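Uncharacterized NTF2-like protein (Cytophaga hutchinsonii ATCC 33406, PDB 3F40) is of unknown function but adopts the NTF2-like fold of the SnoaL-like family, whose cone-shaped scaffold commonly encloses a ligand-binding or catalytic pocket. Local coordinates at residues E14-L19 with F59-H64. Residues are numbered along the deposited sequence; the frame is centred on the assembly and turned at random.
Sequences EFIHAL and FKYVVH
Tyr61 lies against two helix side chains, a compact example of how an amphipathic helix seats on a sheet. Ile16 crosses it at about a right angle, with CG2 3.8 Å from Tyr61 CB and CD1 over one face of the ring. Leu19 crosses obliquely near the hydroxyl end of the ring, its CD1 3.8 Å from Tyr61 CE1. Ile16 chi1 of -62° sets CG1 beside the backbone N and CG2 anti to it, and that methyl also reaches Val63 CG2 at 4.2 Å. An alanine in place of Tyr61 would remove the ring and is likely to leave Leu19 CD1 and Ile16 CD1 facing a gap.

No direct hydrogen bond joins the segments; a water bridges them instead, donating to Leu19 O and to Phe59 O, its own oxygen 2.8 Å from each, and accepting from Lys60 NZ at 3.0 Å. Glu22 holds the same ammonium in a salt bridge, while Asn20 OD1 accepts a hydrogen bond from Tyr61 N. Around them Tyr77 meets the Tyr61 ring, while Ala27 and Met51 touch Leu19. The axes of 14-19 and 60-64 approach to 8.2 Å at 138°, where helix 8-20 lies on strand 60-69, outermost in this chain's sheet: the helix-on-curved-sheet packing of the NTF2-like alpha+beta cone.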
ATOM      1  N   GLU A  14       6.088   7.689 -15.527  1.00 10.46           N
ATOM      2  CA  GLU A  14       6.738   8.924 -15.982  1.00 10.75           C
ATOM      3  C   GLU A  14       6.878   9.905 -14.838  1.00 11.91           C
ATOM      4  O   GLU A  14       7.886  10.593 -14.722  1.00 12.78           O
ATOM      5  CB  GLU A  14       5.959   9.582 -17.091  1.00 11.84           C
ATOM      6  CG  GLU A  14       5.999   8.821 -18.367  1.00 11.69           C
ATOM      7  CD  GLU A  14       5.158   9.425 -19.428  1.00 16.90           C
ATOM      8  OE1 GLU A  14       4.450  10.471 -19.124  1.00 15.32           O
ATOM      9  OE2 GLU A  14       5.197   8.799 -20.526  1.00 15.37           O
ATOM     10  N   PHE A  15       5.867   9.993 -13.993  1.00 11.15           N
ATOM     11  CA  PHE A  15       5.937  10.891 -12.814  1.00 11.02           C
ATOM     12  C   PHE A  15       7.070  10.476 -11.900  1.00 11.56           C
ATOM     13  O   PHE A  15       7.872  11.309 -11.464  1.00 12.66           O
ATOM     14  CB  PHE A  15       4.576  10.881 -12.073  1.00 11.97           C
ATOM     15  CG  PHE A  15       4.541  11.734 -10.837  1.00 11.16           C
ATOM     16  CD1 PHE A  15       4.556  13.120 -10.946  1.00 12.71           C
ATOM     17  CD2 PHE A  15       4.452  11.182  -9.575  1.00 12.03           C
ATOM     18  CE1 PHE A  15       4.537  13.913  -9.821  1.00 12.40           C
ATOM     19  CE2 PHE A  15       4.415  11.987  -8.464  1.00 14.27           C
ATOM     20  CZ  PHE A  15       4.452  13.350  -8.594  1.00 12.95           C
ATOM     21  N   ILE A  16       7.161   9.179 -11.617  1.00 10.82           N
ATOM     22  CA  ILE A  16       8.220   8.684 -10.762  1.00 12.27           C
ATOM     23  C   ILE A  16       9.581   8.926 -11.420  1.00 12.32           C
ATOM     24  O   ILE A  16      10.518   9.346 -10.735  1.00 12.75           O
ATOM     25  CB  ILE A  16       8.064   7.203 -10.422  1.00 11.92           C
ATOM     26  CG1 ILE A  16       6.769   6.983  -9.657  1.00 12.95           C
ATOM     27  CG2 ILE A  16       9.253   6.690  -9.641  1.00 14.39           C
ATOM     28  CD1 ILE A  16       6.668   7.722  -8.324  1.00 14.15           C
ATOM     29  N   HIS A  17       9.683   8.706 -12.735  1.00 11.59           N
ATOM     30  CA  HIS A  17      10.964   8.951 -13.436  1.00 12.21           C
ATOM     31  C   HIS A  17      11.367  10.415 -13.373  1.00 12.44           C
ATOM     32  O   HIS A  17      12.549  10.730 -13.195  1.00 13.52           O
ATOM     33  CB  HIS A  17      10.874   8.507 -14.886  1.00 12.99           C
ATOM     34  CG  HIS A  17      12.150   8.680 -15.620  1.00 12.22           C
ATOM     35  ND1 HIS A  17      13.266   7.940 -15.320  1.00 16.15           N
ATOM     36  CD2 HIS A  17      12.493   9.522 -16.617  1.00 12.54           C
ATOM     37  CE1 HIS A  17      14.250   8.312 -16.127  1.00 13.81           C
ATOM     38  NE2 HIS A  17      13.816   9.281 -16.902  1.00 13.25           N
ATOM     39  N   ALA A  18      10.386  11.285 -13.545  1.00 12.09           N
ATOM     40  CA  ALA A  18      10.644  12.712 -13.439  1.00 13.00           C
ATOM     41  C   ALA A  18      11.176  13.056 -12.042  1.00 13.22           C
ATOM     42  O   ALA A  18      12.161  13.782 -11.889  1.00 13.60           O
ATOM     43  CB  ALA A  18       9.406  13.528 -13.807  1.00 12.70           C
ATOM     44  N   LEU A  19      10.573  12.546 -10.993  1.00 12.17           N
ATOM     45  CA  LEU A  19      11.083  12.837  -9.649  1.00 12.31           C
ATOM     46  C   LEU A  19      12.496  12.274  -9.469  1.00 13.22           C
ATOM     47  O   LEU A  19      13.393  12.926  -8.924  1.00 12.83           O
ATOM     48  CB  LEU A  19      10.141  12.267  -8.587  1.00 12.50           C
ATOM     49  CG  LEU A  19       8.753  12.879  -8.505  1.00 12.14           C
ATOM     50  CD1 LEU A  19       7.883  12.115  -7.519  1.00 13.13           C
ATOM     51  CD2 LEU A  19       8.823  14.356  -8.121  1.00 14.06           C
ATOM     52  N   PHE A  59      13.167  13.478  -2.944  1.00 13.09           N
ATOM     53  CA  PHE A  59      12.972  12.058  -2.656  1.00 12.45           C
ATOM     54  C   PHE A  59      13.238  11.225  -3.895  1.00 12.51           C
ATOM     55  O   PHE A  59      13.015  11.669  -5.003  1.00 13.32           O
ATOM     56  CB  PHE A  59      11.538  11.757  -2.175  1.00 13.28           C
ATOM     57  CG  PHE A  59      11.156  12.401  -0.884  1.00 14.04           C
ATOM     58  CD1 PHE A  59      12.092  12.744   0.073  1.00 15.99           C
ATOM     59  CD2 PHE A  59       9.833  12.631  -0.627  1.00 15.15           C
ATOM     60  CE1 PHE A  59      11.675  13.318   1.285  1.00 15.42           C
ATOM     61  CE2 PHE A  59       9.445  13.189   0.582  1.00 15.44           C
ATOM     62  CZ  PHE A  59      10.366  13.535   1.509  1.00 15.25           C
ATOM     63  N   LYS A  60      13.798  10.044  -3.660  1.00 12.50           N
ATOM     64  CA  LYS A  60      14.080   9.066  -4.701  1.00 13.32           C
ATOM     65  C   LYS A  60      13.313   7.769  -4.446  1.00 12.73           C
ATOM     66  O   LYS A  60      13.103   7.397  -3.320  1.00 14.60           O
ATOM     67  CB  LYS A  60      15.577   8.793  -4.799  1.00 13.98           C
ATOM     68  CG  LYS A  60      16.424  10.018  -5.076  1.00 15.44           C
ATOM     69  CD  LYS A  60      16.088  10.647  -6.415  1.00 14.98           C
ATOM     70  CE  LYS A  60      16.931  11.886  -6.754  1.00 16.38           C
ATOM     71  NZ  LYS A  60      16.719  13.026  -5.826  1.00 17.33           N
ATOM     72  N   TYR A  61      12.915   7.087  -5.523  1.00 12.77           N
ATOM     73  CA  TYR A  61      12.004   5.948  -5.459  1.00 12.38           C
ATOM     74  C   TYR A  61      12.545   4.753  -6.209  1.00 12.73           C
ATOM     75  O   TYR A  61      13.016   4.895  -7.349  1.00 14.99           O
ATOM     76  CB  TYR A  61      10.652   6.332  -6.089  1.00 12.48           C
ATOM     77  CG  TYR A  61      10.022   7.544  -5.459  1.00 11.72           C
ATOM     78  CD1 TYR A  61      10.442   8.809  -5.800  1.00 13.66           C
ATOM     79  CD2 TYR A  61       9.021   7.421  -4.512  1.00 11.93           C
ATOM     80  CE1 TYR A  61       9.889   9.942  -5.209  1.00 13.58           C
ATOM     81  CE2 TYR A  61       8.452   8.537  -3.917  1.00 13.16           C
ATOM     82  CZ  TYR A  61       8.901   9.795  -4.285  1.00 13.97           C
ATOM     83  OH  TYR A  61       8.423  10.957  -3.716  1.00 17.48           O
ATOM     84  N   VAL A  62      12.442   3.594  -5.593  1.00 13.00           N
ATOM     85  CA  VAL A  62      12.736   2.372  -6.283  1.00 14.11           C
ATOM     86  C   VAL A  62      11.461   1.559  -6.251  1.00 12.61           C
ATOM     87  O   VAL A  62      11.017   1.125  -5.186  1.00 13.25           O
ATOM     88  CB  VAL A  62      13.871   1.581  -5.638  1.00 14.91           C
ATOM     89  CG1 VAL A  62      14.018   0.251  -6.342  1.00 17.36           C
ATOM     90  CG2 VAL A  62      15.207   2.387  -5.639  1.00 16.69           C
ATOM     91  N   VAL A  63      10.894   1.367  -7.434  1.00 13.18           N
ATOM     92  CA  VAL A  63       9.616   0.680  -7.567  1.00 13.46           C
ATOM     93  C   VAL A  63       9.849  -0.843  -7.657  1.00 13.76           C
ATOM     94  O   VAL A  63      10.566  -1.338  -8.561  1.00 15.65           O
ATOM     95  CB  VAL A  63       8.835   1.145  -8.818  1.00 13.83           C
ATOM     96  CG1 VAL A  63       7.533   0.356  -8.950  1.00 14.95           C
ATOM     97  CG2 VAL A  63       8.540   2.649  -8.782  1.00 15.46           C
ATOM     98  N   HIS A  64       9.250  -1.567  -6.722  1.00 13.20           N
ATOM     99  CA  HIS A  64       9.341  -3.032  -6.650  1.00 14.30           C
ATOM    100  C   HIS A  64       8.149  -3.725  -7.268  1.00 13.87           C
ATOM    101  O   HIS A  64       8.284  -4.792  -7.855  1.00 16.22           O
ATOM    102  CB  HIS A  64       9.518  -3.477  -5.213  1.00 14.13           C
ATOM    103  CG  HIS A  64      10.845  -3.086  -4.668  1.00 18.22           C
ATOM    104  ND1 HIS A  64      11.006  -2.255  -3.585  1.00 20.33           N
ATOM    105  CD2 HIS A  64      12.088  -3.387  -5.105  1.00 19.98           C
ATOM    106  CE1 HIS A  64      12.298  -2.084  -3.362  1.00 19.39           C
ATOM    107  NE2 HIS A  64      12.974  -2.751  -4.277  1.00 22.81           N
TER
HETATM  108  O   HOH W   1      13.934  13.875  -6.399  1.00 14.74           O